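Local coordinates for glycerol dehydratase (Clostridium butyricum, PDB 1R9D), which dehydrates glycerol without using vitamin B12, and probably does so by the glycyl-radical chemistry of the pyruvate formate-lyase-like family, at residues 139-142 against 143-147; 249-252 against 253-257; 266-269 against 270-274; 479-483 against 484-488; 500-503 against 504-508. All blocks are in the same frame, centred on the assembly; numbering follows the deposited sequence.

Contact 1: residues 139-142 against 143-147; sequences MTEE and TREAV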
loop_
_atom_site.group_PDB
_atom_site.type_symbol
_atom_site.label_atom_id
_atom_site.label_comp_id
_atom_site.label_asym_id
_atom_site.label_seq_id
_atom_site.Cartn_x
_atom_site.Cartn_y
_atom_site.Cartn_z
ATOM N N MET A 139 6.542 -8.881 10.831
ATOM C CA MET A 139 7.418 -9.102 11.980
ATOM C C MET A 139 8.617 -9.970 11.624
ATOM O O MET A 139 8.503 -10.900 10.828
ATOM C CB MET A 139 6.652 -9.780 13.120
ATOM C CG MET A 139 5.563 -8.946 13.743
ATOM S SD MET A 139 4.727 -9.845 15.067
ATOM C CE MET A 139 3.130 -9.052 15.053
ATOM N N THR A 140 9.765 -9.672 12.225
ATOM C CA THR A 140 10.968 -10.460 11.981
ATOM C C THR A 140 10.844 -11.737 12.803
ATOM O O THR A 140 10.040 -11.805 13.731
ATOM C CB THR A 140 12.224 -9.719 12.440
ATOM O OG1 THR A 140 12.172 -9.537 13.859
ATOM C CG2 THR A 140 12.320 -8.358 11.762
ATOM N N GLU A 141 11.638 -12.749 12.477
ATOM C CA GLU A 141 11.562 -13.999 13.218
ATOM C C GLU A 141 11.905 -13.781 14.689
ATOM O O GLU A 141 11.279 -14.368 15.572
ATOM C CB GLU A 141 12.498 -15.042 12.610
ATOM C CG GLU A 141 12.330 -16.429 13.215
ATOM C CD GLU A 141 10.875 -16.871 13.261
ATOM O OE1 GLU A 141 10.231 -16.932 12.188
ATOM O OE2 GLU A 141 10.375 -17.155 14.373
ATOM N N GLU A 142 12.893 -12.934 14.957
ATOM C CA GLU A 142 13.280 -12.662 16.335
ATOM C C GLU A 142 12.143 -11.994 17.107
ATOM O O GLU A 142 11.957 -12.261 18.294
ATOM C CB GLU A 142 14.534 -11.788 16.379
ATOM C CG GLU A 142 14.910 -11.330 17.776
ATOM C CD GLU A 142 16.296 -10.720 17.839
ATOM O OE1 GLU A 142 16.686 -10.022 16.878
ATOM O OE2 GLU A 142 16.992 -10.927 18.856
ATOM N N THR A 143 11.378 -11.131 16.441
ATOM C CA THR A 143 10.261 -10.469 17.111
ATOM C C THR A 143 9.153 -11.479 17.403
ATOM O O THR A 143 8.539 -11.450 18.468
ATOM C CB THR A 143 9.684 -9.315 16.264
ATOM O OG1 THR A 143 10.635 -8.244 16.200
ATOM C CG2 THR A 143 8.396 -8.792 16.884
ATOM N N ARG A 144 8.900 -12.373 16.451
ATOM C CA ARG A 144 7.873 -13.393 16.628
ATOM C C ARG A 144 8.182 -14.241 17.858
ATOM O O ARG A 144 7.288 -14.578 18.635
ATOM C CB ARG A 144 7.795 -14.288 15.388
ATOM C CG ARG A 144 7.277 -13.579 14.149
ATOM C CD ARG A 144 7.522 -14.405 12.895
ATOM N NE ARG A 144 7.080 -13.701 11.696
ATOM C CZ ARG A 144 7.653 -13.819 10.501
ATOM N NH1 ARG A 144 8.701 -14.618 10.337
ATOM N NH2 ARG A 144 7.178 -13.137 9.469
ATOM N N GLU A 145 9.453 -14.587 18.035
ATOM C CA GLU A 145 9.847 -15.393 19.183
ATOM C C GLU A 145 9.624 -14.617 20.477
ATOM O O GLU A 145 9.068 -15.147 21.439
ATOM C CB GLU A 145 11.311 -15.806 19.066
ATOM C CG GLU A 145 11.619 -16.572 17.793
ATOM C CD GLU A 145 12.998 -17.191 17.808
ATOM O OE1 GLU A 145 13.971 -16.470 18.111
ATOM O OE2 GLU A 145 13.108 -18.402 17.512
ATOM N N ALA A 146 10.052 -13.359 20.492
ATOM C CA ALA A 146 9.890 -12.513 21.672
ATOM C C ALA A 146 8.416 -12.359 22.052
ATOM O O ALA A 146 8.071 -12.291 23.232
ATOM C CB ALA A 146 10.514 -11.139 21.420
ATOM N N VAL A 147 7.549 -12.303 21.048
ATOM C CA VAL A 147 6.120 -12.155 21.290
ATOM C C VAL A 147 5.533 -13.406 21.951
ATOM O O VAL A 147 4.530 -13.332 22.661
ATOM C CB VAL A 147 5.360 -11.878 19.964
ATOM C CG1 VAL A 147 3.857 -11.903 20.200
ATOM C CG2 VAL A 147 5.774 -10.522 19.400
HETATM O O HOH W 1 9.717 -7.150 13.808
#
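Thr140 and Thr143 meet through their hydroxyls at the first turn of helix 141-147, OG1 to OG1 3.1 Å apart in a hydrogen bond that either could donate. This is the tight side. Thr143 is buried, and water 1 joins the pair, accepting from Thr140 N at 3.0 Å and lying 2.8 Å from Thr143 OG1. With a bond to His501 of helix 484-516, the Thr143 hydroxyl has three polar partners. With OG1 set between its own backbone N and carbonyl carbon (chi1 64°), Thr140 holds its oxygen over the opening turn. Behind it, Met139 lays its CB 4.0 Å from Arg144 CG, while its SD approaches Thr143 CG2.

The flank of Arg144 and Glu141 is looser and more exposed. Arg144 stretches back past the helix start, its guanidinium lying with one face over the Met139 carbonyl group and NH2 bonded to Thr136 O. Glu141, bent at chi2 (50°), brings OE1 to the edge of that guanidinium, 3.3 Å from Arg144 NH1, a weak hydrogen bond within a salt bridge whose two planes are 55° apart. Glu141 OE2 stands 4.3 Å from Glu145 OE2, a like-charge approach that exposure to solvent probably eases. This is the N-terminal first turn of an alpha-helix, with threonine at the N-cap position and an i to i+3 Glu-Arg salt bridge on its exposed side.

Contact 2: residues 249-252 against 253-257; sequences CSKV and SGEGA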
loop_
_atom_site.group_PDB
_atom_site.type_symbol
_atom_site.label_atom_id
_atom_site.label_comp_id
_atom_site.label_asym_id
_atom_site.label_seq_id
_atom_site.Cartn_x
_atom_site.Cartn_y
_atom_site.Cartn_z
ATOM N N CYS A 249 -35.963 9.917 13.709
ATOM C CA CYS A 249 -35.000 9.206 12.875
ATOM C C CYS A 249 -34.981 9.780 11.458
ATOM O O CYS A 249 -33.921 9.891 10.840
ATOM C CB CYS A 249 -35.326 7.710 12.827
ATOM S SG CYS A 249 -34.969 6.804 14.356
ATOM N N SER A 250 -36.150 10.151 10.946
ATOM C CA SER A 250 -36.227 10.715 9.603
ATOM C C SER A 250 -35.455 12.024 9.495
ATOM O O SER A 250 -34.829 12.297 8.471
ATOM C CB SER A 250 -37.685 10.946 9.197
ATOM O OG SER A 250 -38.321 9.713 8.911
ATOM N N LYS A 251 -35.499 12.834 10.546
ATOM C CA LYS A 251 -34.788 14.104 10.531
ATOM C C LYS A 251 -33.276 13.947 10.713
ATOM O O LYS A 251 -32.496 14.429 9.889
ATOM C CB LYS A 251 -35.311 15.040 11.617
ATOM C CG LYS A 251 -34.521 16.332 11.664
ATOM C CD LYS A 251 -34.874 17.205 12.845
ATOM C CE LYS A 251 -33.968 18.429 12.868
ATOM N NZ LYS A 251 -34.303 19.361 13.977
ATOM N N VAL A 252 -32.862 13.277 11.786
ATOM C CA VAL A 252 -31.434 13.105 12.046
ATOM C C VAL A 252 -30.758 12.089 11.134
ATOM O O VAL A 252 -29.584 11.765 11.321
ATOM C CB VAL A 252 -31.163 12.709 13.520
ATOM C CG1 VAL A 252 -31.780 13.740 14.446
ATOM C CG2 VAL A 252 -31.709 11.316 13.812
ATOM N N SER A 253 -31.490 11.578 10.148
ATOM C CA SER A 253 -30.904 10.620 9.224
ATOM C C SER A 253 -29.736 11.309 8.521
ATOM O O SER A 253 -28.703 10.690 8.269
ATOM C CB SER A 253 -31.943 10.145 8.199
ATOM O OG SER A 253 -32.598 11.237 7.577
ATOM N N GLY A 254 -29.897 12.598 8.233
ATOM C CA GLY A 254 -28.842 13.344 7.572
ATOM C C GLY A 254 -28.600 14.720 8.162
ATOM O O GLY A 254 -27.501 15.263 8.059
ATOM N N GLU A 255 -29.623 15.290 8.786
ATOM C CA GLU A 255 -29.500 16.612 9.386
ATOM C C GLU A 255 -28.957 16.540 10.810
ATOM O O GLU A 255 -28.925 15.474 11.421
ATOM C CB GLU A 255 -30.862 17.311 9.397
ATOM C CG GLU A 255 -31.381 17.673 8.013
ATOM C CD GLU A 255 -32.838 18.096 8.028
ATOM O OE1 GLU A 255 -33.708 17.234 8.283
ATOM O OE2 GLU A 255 -33.112 19.291 7.787
ATOM N N GLY A 256 -28.528 17.687 11.324
ATOM C CA GLY A 256 -28.017 17.745 12.680
ATOM C C GLY A 256 -29.195 17.769 13.637
ATOM O O GLY A 256 -30.345 17.851 13.203
ATOM N N ALA A 257 -28.920 17.700 14.935
ATOM C CA ALA A 257 -29.984 17.708 15.929
ATOM C C ALA A 257 -30.386 19.123 16.336
ATOM O O ALA A 257 -29.618 20.070 16.186
ATOM C CB ALA A 257 -29.551 16.911 17.158
HETATM O O HOH W 2 -27.356 13.351 10.743
#
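Ser253 turns its hydroxyl back onto the last turn of helix 236-252: OG lies between its own backbone N and carbonyl carbon (chi1 51°) and donates to Ser250 O at 2.6 Å. The hydroxyl comes from above the carbonyl plane, 48° out of it, and not along a lone pair. Ser253 CB itself packs 3.3 Å from Cys249 O. Ser250 sends its own OG elsewhere, to Ala246 O one turn earlier.

At the C-terminal end of helix 236-252, where the chain passes into the loop leading to helix 260-277, Ser250 O is thus taken by the Ser253 hydroxyl and Lys251 O by Glu255 N, which reaches back to it over 3.2 Å. Glu255 CB packs 3.3 Å from the same Lys251 O.

Lys251 is extended throughout, with CG opposite the backbone N (chi1 177°). Its aliphatic chain crosses Glu255 at about a right angle, CG 3.6 Å from Glu255 OE1, and CE runs on to Gly256 O at 3.7 Å. The ammonium passes Glu255 by and forms a salt bridge with Glu262. Val252 CA makes a CA-H...O contact with Glu255 O, and water 2 donates to both Val252 O and Glu255 O.

Contact 3: residues 266-269 against 270-274; sequences LFWF and IHAII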
loop_
_atom_site.group_PDB
_atom_site.type_symbol
_atom_site.label_atom_id
_atom_site.label_comp_id
_atom_site.label_asym_id
_atom_site.label_seq_id
_atom_site.Cartn_x
_atom_site.Cartn_y
_atom_site.Cartn_z
ATOM N N LEU A 266 -29.378 10.870 17.701
ATOM C CA LEU A 266 -28.292 10.996 16.735
ATOM C C LEU A 266 -26.977 10.552 17.379
ATOM O O LEU A 266 -26.133 9.920 16.734
ATOM C CB LEU A 266 -28.190 12.443 16.232
ATOM C CG LEU A 266 -27.098 12.742 15.194
ATOM C CD1 LEU A 266 -27.129 11.714 14.073
ATOM C CD2 LEU A 266 -27.302 14.143 14.645
ATOM N N PHE A 267 -26.810 10.875 18.659
ATOM C CA PHE A 267 -25.610 10.466 19.382
ATOM C C PHE A 267 -25.480 8.949 19.293
ATOM O O PHE A 267 -24.428 8.427 18.933
ATOM C CB PHE A 267 -25.694 10.862 20.858
ATOM C CG PHE A 267 -24.720 10.126 21.731
ATOM C CD1 PHE A 267 -23.379 10.497 21.769
ATOM C CD2 PHE A 267 -25.131 9.017 22.467
ATOM C CE1 PHE A 267 -22.463 9.770 22.527
ATOM C CE2 PHE A 267 -24.226 8.286 23.225
ATOM C CZ PHE A 267 -22.884 8.666 23.253
ATOM N N TRP A 268 -26.554 8.238 19.626
ATOM C CA TRP A 268 -26.508 6.785 19.593
ATOM C C TRP A 268 -26.228 6.215 18.206
ATOM O O TRP A 268 -25.506 5.231 18.087
ATOM C CB TRP A 268 -27.796 6.169 20.161
ATOM C CG TRP A 268 -27.723 4.676 20.171
ATOM C CD1 TRP A 268 -28.435 3.812 19.384
ATOM C CD2 TRP A 268 -26.801 3.873 20.916
ATOM N NE1 TRP A 268 -28.007 2.524 19.588
ATOM C CE2 TRP A 268 -27.004 2.532 20.523
ATOM C CE3 TRP A 268 -25.817 4.157 21.876
ATOM C CZ2 TRP A 268 -26.256 1.472 21.056
ATOM C CZ3 TRP A 268 -25.074 3.103 22.406
ATOM C CH2 TRP A 268 -25.298 1.778 21.993
ATOM N N PHE A 269 -26.788 6.814 17.157
ATOM C CA PHE A 269 -26.527 6.303 15.813
ATOM C C PHE A 269 -25.048 6.468 15.466
ATOM O O PHE A 269 -24.446 5.587 14.861
ATOM C CB PHE A 269 -27.393 7.012 14.764
ATOM C CG PHE A 269 -28.779 6.437 14.633
ATOM C CD1 PHE A 269 -28.963 5.068 14.438
ATOM C CD2 PHE A 269 -29.896 7.261 14.695
ATOM C CE1 PHE A 269 -30.246 4.526 14.307
ATOM C CE2 PHE A 269 -31.183 6.730 14.565
ATOM C CZ PHE A 269 -31.356 5.362 14.371
ATOM N N ILE A 270 -24.464 7.600 15.839
ATOM C CA ILE A 270 -23.043 7.815 15.572
ATOM C C ILE A 270 -22.253 6.713 16.281
ATOM O O ILE A 270 -21.440 6.013 15.671
ATOM C CB ILE A 270 -22.561 9.178 16.119
ATOM C CG1 ILE A 270 -23.224 10.321 15.356
ATOM C CG2 ILE A 270 -21.046 9.274 16.007
ATOM C CD1 ILE A 270 -23.026 11.673 16.004
ATOM N N HIS A 271 -22.511 6.563 17.576
ATOM C CA HIS A 271 -21.826 5.565 18.394
ATOM C C HIS A 271 -22.043 4.149 17.868
ATOM O O HIS A 271 -21.101 3.369 17.732
ATOM C CB HIS A 271 -22.313 5.657 19.843
ATOM C CG HIS A 271 -21.457 4.910 20.818
ATOM N ND1 HIS A 271 -20.284 5.427 21.328
ATOM C CD2 HIS A 271 -21.593 3.676 21.362
ATOM C CE1 HIS A 271 -19.735 4.544 22.145
ATOM N NE2 HIS A 271 -20.510 3.473 22.183
ATOM N N ALA A 272 -23.290 3.815 17.560
ATOM C CA ALA A 272 -23.609 2.483 17.067
ATOM C C ALA A 272 -22.908 2.120 15.759
ATOM O O ALA A 272 -22.320 1.048 15.646
ATOM C CB ALA A 272 -25.130 2.336 16.903
ATOM N N ILE A 273 -22.964 3.010 14.774
ATOM C CA ILE A 273 -22.348 2.730 13.484
ATOM C C ILE A 273 -20.832 2.551 13.584
ATOM O O ILE A 273 -20.247 1.780 12.830
ATOM C CB ILE A 273 -22.719 3.822 12.454
ATOM C CG1 ILE A 273 -24.247 3.864 12.296
ATOM C CG2 ILE A 273 -22.068 3.518 11.110
ATOM C CD1 ILE A 273 -24.765 5.023 11.481
ATOM N N ILE A 274 -20.193 3.246 14.520
ATOM C CA ILE A 274 -18.753 3.080 14.693
ATOM C C ILE A 274 -18.488 1.610 15.020
ATOM O O ILE A 274 -17.548 1.000 14.501
ATOM C CB ILE A 274 -18.214 3.953 15.850
ATOM C CG1 ILE A 274 -18.228 5.427 15.442
ATOM C CG2 ILE A 274 -16.803 3.515 16.219
ATOM C CD1 ILE A 274 -17.795 6.384 16.533
#
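Trp268 and His271 both swing CG opposite the backbone N (chi1 -178° and -166°), which carries their rings out on one flank of helix 260-277. There Trp268 CZ3 comes to 3.7 Å from His271 CD2, with the two planes oblique to each other. Phe267 adds a third ring to the group: its plane is nearly parallel to that of His271, but the rings are slid so far apart, 5.9 Å between centroids, that they barely overlap. Ala272, one turn after Trp268, supplies a CH-pi contact, its CB standing 4.2 Å from the centroid of the indole five-membered ring and over one face.

The polar edges in this buried cluster are satisfied from outside it. Trp268 NE1 bonds to Gly74 O, while His271 holds Gln340 through NE2 and Tyr169 through ND1, contacts that restrict the imidazole's rotation. On another side, Leu266 CG meets Ile270 CD1 at 4.3 Å, and this aliphatic pair packs on helix 169-190. Ile273 lays CG1 against Phe269 O at 3.1 Å. Backbone bonds four residues apart run unbroken, the shortest from Ala272 N to Trp268 O at 2.7 Å. The result is an aromatic cluster along a buried alpha-helix, with the His271 side chain about 13 Å from the bound glycerol.

Contact 4: residues 479-483 against 484-488; sequences EEMKS and FDEFM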
loop_
_atom_site.group_PDB
_atom_site.type_symbol
_atom_site.label_atom_id
_atom_site.label_comp_id
_atom_site.label_asym_id
_atom_site.label_seq_id
_atom_site.Cartn_x
_atom_site.Cartn_y
_atom_site.Cartn_z
ATOM N N GLU A 479 24.477 -15.148 40.400
ATOM C CA GLU A 479 25.369 -15.723 41.410
ATOM C C GLU A 479 26.678 -14.964 41.558
ATOM O O GLU A 479 27.299 -14.990 42.620
ATOM C CB GLU A 479 25.692 -17.187 41.080
ATOM C CG GLU A 479 24.482 -18.100 40.992
ATOM C CD GLU A 479 23.927 -18.209 39.585
ATOM O OE1 GLU A 479 23.703 -17.159 38.939
ATOM O OE2 GLU A 479 23.706 -19.352 39.129
ATOM N N GLU A 480 27.093 -14.284 40.496
ATOM C CA GLU A 480 28.346 -13.541 40.506
ATOM C C GLU A 480 28.220 -12.065 40.865
ATOM O O GLU A 480 29.228 -11.362 40.964
ATOM C CB GLU A 480 29.022 -13.662 39.140
ATOM C CG GLU A 480 29.433 -15.075 38.774
ATOM C CD GLU A 480 29.799 -15.206 37.311
ATOM O OE1 GLU A 480 30.539 -14.337 36.802
ATOM O OE2 GLU A 480 29.350 -16.182 36.670
ATOM N N MET A 481 26.993 -11.591 41.058
ATOM C CA MET A 481 26.779 -10.188 41.396
ATOM C C MET A 481 27.175 -9.862 42.828
ATOM O O MET A 481 26.855 -10.601 43.758
ATOM C CB MET A 481 25.316 -9.808 41.178
ATOM C CG MET A 481 24.894 -9.825 39.729
ATOM S SD MET A 481 23.185 -9.310 39.527
ATOM C CE MET A 481 23.021 -9.464 37.744
ATOM N N LYS A 482 27.865 -8.739 43.000
ATOM C CA LYS A 482 28.308 -8.314 44.320
ATOM C C LYS A 482 27.618 -7.037 44.786
ATOM O O LYS A 482 27.773 -6.632 45.938
ATOM C CB LYS A 482 29.823 -8.106 44.317
ATOM C CG LYS A 482 30.611 -9.356 43.953
ATOM C CD LYS A 482 32.106 -9.068 43.893
ATOM C CE LYS A 482 32.890 -10.296 43.445
ATOM N NZ LYS A 482 34.341 -9.989 43.271
ATOM N N SER A 483 26.853 -6.406 43.898
ATOM C CA SER A 483 26.155 -5.172 44.250
ATOM C C SER A 483 24.766 -5.091 43.629
ATOM O O SER A 483 24.497 -5.697 42.592
ATOM C CB SER A 483 26.963 -3.959 43.790
ATOM O OG SER A 483 26.934 -3.854 42.376
ATOM N N PHE A 484 23.894 -4.321 44.267
ATOM C CA PHE A 484 22.535 -4.144 43.780
ATOM C C PHE A 484 22.573 -3.350 42.474
ATOM O O PHE A 484 21.678 -3.470 41.636
ATOM C CB PHE A 484 21.699 -3.407 44.826
ATOM C CG PHE A 484 20.257 -3.252 44.446
ATOM C CD1 PHE A 484 19.456 -4.368 44.240
ATOM C CD2 PHE A 484 19.700 -1.988 44.294
ATOM C CE1 PHE A 484 18.115 -4.229 43.886
ATOM C CE2 PHE A 484 18.358 -1.837 43.939
ATOM C CZ PHE A 484 17.566 -2.964 43.735
ATOM N N ASP A 485 23.620 -2.549 42.301
ATOM C CA ASP A 485 23.778 -1.749 41.091
ATOM C C ASP A 485 23.916 -2.655 39.875
ATOM O O ASP A 485 23.407 -2.344 38.795
ATOM C CB ASP A 485 25.013 -0.855 41.203
ATOM C CG ASP A 485 24.982 0.031 42.430
ATOM O OD1 ASP A 485 25.007 -0.508 43.563
ATOM O OD2 ASP A 485 24.929 1.268 42.265
ATOM N N GLU A 486 24.614 -3.775 40.050
ATOM C CA GLU A 486 24.805 -4.732 38.963
ATOM C C GLU A 486 23.470 -5.386 38.636
ATOM O O GLU A 486 23.207 -5.754 37.491
ATOM C CB GLU A 486 25.802 -5.820 39.363
ATOM C CG GLU A 486 27.223 -5.338 39.608
ATOM C CD GLU A 486 28.144 -6.479 40.011
ATOM O OE1 GLU A 486 27.830 -7.169 41.005
ATOM O OE2 GLU A 486 29.176 -6.690 39.337
ATOM N N PHE A 487 22.637 -5.537 39.659
ATOM C CA PHE A 487 21.324 -6.142 39.488
ATOM C C PHE A 487 20.431 -5.224 38.657
ATOM O O PHE A 487 19.797 -5.662 37.701
ATOM C CB PHE A 487 20.670 -6.389 40.846
ATOM C CG PHE A 487 19.384 -7.152 40.758
ATOM C CD1 PHE A 487 19.392 -8.535 40.607
ATOM C CD2 PHE A 487 18.164 -6.489 40.785
ATOM C CE1 PHE A 487 18.203 -9.248 40.482
ATOM C CE2 PHE A 487 16.965 -7.193 40.660
ATOM C CZ PHE A 487 16.986 -8.577 40.507
ATOM N N MET A 488 20.387 -3.949 39.028
ATOM C CA MET A 488 19.570 -2.982 38.309
ATOM C C MET A 488 20.019 -2.819 36.861
ATOM O O MET A 488 19.207 -2.510 35.989
ATOM C CB MET A 488 19.595 -1.623 39.015
ATOM C CG MET A 488 18.820 -1.590 40.328
ATOM S SD MET A 488 17.093 -2.123 40.152
ATOM C CE MET A 488 16.375 -0.702 39.290
#
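Ser483 is met by Asp485 and Glu486 of the first turn of helix 484-516, while Phe484, next to it in the chain, turns its ring away, CG opposite the backbone N (chi1 -176°), to pack on helices 553-569 and 607-624. Asp485, exposed, brings its CB 3.7 Å from Ser483 OG.

Glu486 carries the contact. Its backbone N donates to Ser483 OG at 3.3 Å, while its side chain reaches back along the incoming chain, where OE1 accepts from Lys482 N and, at 3.1 Å, from Ser483 N. These reciprocal bonds of Ser483 and Glu486 make a capping box, the N-terminal closure of helix 484-516, with Ser483 as N-cap. Ser483 OG sits between its own backbone N and carbonyl carbon (chi1 71°), which faces it toward the helix. The Lys482 amide meets Glu486 OE1 nearly along its C-O axis; the Ser483 amide comes from the anti side, 32° out of the carboxylate plane. Two amides on one oxygen fix the carboxylate's rotation, and the other oxygen, OE2, has a weak bond to Gln476. Met481 slides past Glu486 in the opposite direction, its CB 3.6 Å from OE1.

Phe487 then receives the methionine. Met481 SD lies 3.7 Å from Phe487 CA and at the edge of the ring, 4.0 Å from CD1, a Met-aromatic contact. Weak backbone bonds lead from Glu486 N and Phe487 N to Ser483 O.

Contact 5: residues 500-503 against 504-508; sequences KHMC and CADNC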
loop_
_atom_site.group_PDB
_atom_site.type_symbol
_atom_site.label_atom_id
_atom_site.label_comp_id
_atom_site.label_asym_id
_atom_site.label_seq_id
_atom_site.Cartn_x
_atom_site.Cartn_y
_atom_site.Cartn_z
ATOM N N LYS A 500 11.737 -3.389 23.306
ATOM C CA LYS A 500 12.059 -3.133 21.908
ATOM C C LYS A 500 11.188 -3.990 20.987
ATOM O O LYS A 500 10.595 -3.488 20.031
ATOM C CB LYS A 500 13.533 -3.438 21.624
ATOM C CG LYS A 500 13.957 -3.079 20.207
ATOM C CD LYS A 500 14.923 -4.091 19.613
ATOM C CE LYS A 500 16.210 -4.196 20.407
ATOM N NZ LYS A 500 17.148 -5.175 19.778
ATOM N N HIS A 501 11.102 -5.285 21.270
ATOM C CA HIS A 501 10.301 -6.158 20.419
ATOM C C HIS A 501 8.797 -5.959 20.537
ATOM O O HIS A 501 8.063 -6.186 19.576
ATOM C CB HIS A 501 10.704 -7.615 20.654
ATOM C CG HIS A 501 12.049 -7.943 20.084
ATOM N ND1 HIS A 501 12.289 -7.973 18.726
ATOM C CD2 HIS A 501 13.245 -8.158 20.682
ATOM C CE1 HIS A 501 13.576 -8.187 18.513
ATOM N NE2 HIS A 501 14.179 -8.303 19.683
ATOM N N MET A 502 8.333 -5.515 21.702
ATOM C CA MET A 502 6.912 -5.255 21.890
ATOM C C MET A 502 6.527 -4.059 21.019
ATOM O O MET A 502 5.504 -4.072 20.330
ATOM C CB MET A 502 6.611 -4.936 23.360
ATOM C CG MET A 502 5.220 -4.350 23.597
ATOM S SD MET A 502 4.875 -3.975 25.327
ATOM C CE MET A 502 5.945 -2.550 25.587
ATOM N N CYS A 503 7.357 -3.021 21.039
ATOM C CA CYS A 503 7.065 -1.835 20.248
ATOM C C CYS A 503 7.185 -2.100 18.751
ATOM O O CYS A 503 6.401 -1.573 17.952
ATOM C CB CYS A 503 7.966 -0.680 20.694
ATOM S SG CYS A 503 7.531 -0.113 22.360
ATOM N N CYS A 504 8.147 -2.930 18.363
ATOM C CA CYS A 504 8.310 -3.271 16.953
ATOM C C CYS A 504 7.096 -4.077 16.488
ATOM O O CYS A 504 6.579 -3.849 15.394
ATOM C CB CYS A 504 9.594 -4.079 16.733
ATOM S SG CYS A 504 11.107 -3.117 17.008
ATOM N N ALA A 505 6.640 -5.010 17.325
ATOM C CA ALA A 505 5.470 -5.830 16.993
ATOM C C ALA A 505 4.248 -4.927 16.810
ATOM O O ALA A 505 3.470 -5.099 15.864
ATOM C CB ALA A 505 5.209 -6.854 18.103
ATOM N N ASP A 506 4.081 -3.970 17.718
ATOM C CA ASP A 506 2.973 -3.023 17.637
ATOM C C ASP A 506 3.026 -2.265 16.312
ATOM O O ASP A 506 2.002 -2.088 15.645
ATOM C CB ASP A 506 3.045 -2.015 18.786
ATOM C CG ASP A 506 2.216 -2.433 19.984
ATOM O OD1 ASP A 506 2.469 -1.903 21.085
ATOM O OD2 ASP A 506 1.300 -3.270 19.824
ATOM N N ASN A 507 4.216 -1.814 15.931
ATOM C CA ASN A 507 4.351 -1.070 14.686
ATOM C C ASN A 507 3.989 -1.898 13.453
ATOM O O ASN A 507 3.478 -1.356 12.473
ATOM C CB ASN A 507 5.763 -0.487 14.551
ATOM C CG ASN A 507 5.981 0.721 15.456
ATOM O OD1 ASN A 507 5.024 1.383 15.868
ATOM N ND2 ASN A 507 7.242 1.021 15.757
ATOM N N CYS A 508 4.243 -3.205 13.500
ATOM C CA CYS A 508 3.906 -4.076 12.378
ATOM C C CYS A 508 2.388 -4.217 12.259
ATOM O O CYS A 508 1.845 -4.274 11.154
ATOM C CB CYS A 508 4.551 -5.456 12.554
ATOM S SG CYS A 508 6.357 -5.464 12.363
#
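Cys504 folds its side chain back over the preceding turn of helix 484-516, toward Lys500. Its CB lies 3.5 Å from Lys500 O. From there SG, placed opposite the carbonyl carbon and beside the backbone N (chi1 -68°), comes to 3.1 Å from the same Lys500 O and to 4.3 Å from Lys500 CG. The thiol thus lies alongside the carbonyl that already accepts from Cys504 N at 3.0 Å, and near the aliphatic start of the lysine.

Neighbouring side chains repeat this approach to the carbonyls one turn back. Ala505 CB touches His501 O at 3.3 Å. Asn507 rests its amide carbon CG 3.4 Å from Cys503 O, and its ND2 goes on to bond Thr628 O. Asp506 OD1 lies 3.8 Å from Met502 O, acceptor beside acceptor, and is bonded instead to Ser448 OG.

Backbone bonds four residues apart continue through all of these residues. Ala505 packs on Val147 of helix 141-147, while Lys500, Asn507 and Cys508 pack on Ile194, Pro196 and Ile199 of the second subunit. This is a middle turn of a long alpha-helix, with small side chains laid over its own carbonyls, packed on strands 449-452 and 634-635 and also touching the second subunit.

In the fold
From the N terminus, contact 1 opens helix 141-147, contact 2 closes helix 236-252, and contact 3 lies within helix 260-277, the next helix along. Contact 4 starts helix 484-516, and contact 5 falls further along it, their centres about 30 Å apart. Each is local and they follow in series, so none nests in or crosses another. Space pairs them differently: contacts 1 and 5 touch, with Ala146 CB 3.6 Å from His501 CB, and both reach the second subunit. Contacts 2 and 3 also touch, Cys249 SG lying 3.8 Å from Phe269 CE2. Contacts 2 and 4, centres about 67 Å apart, lie on opposite sides of the chain's centre.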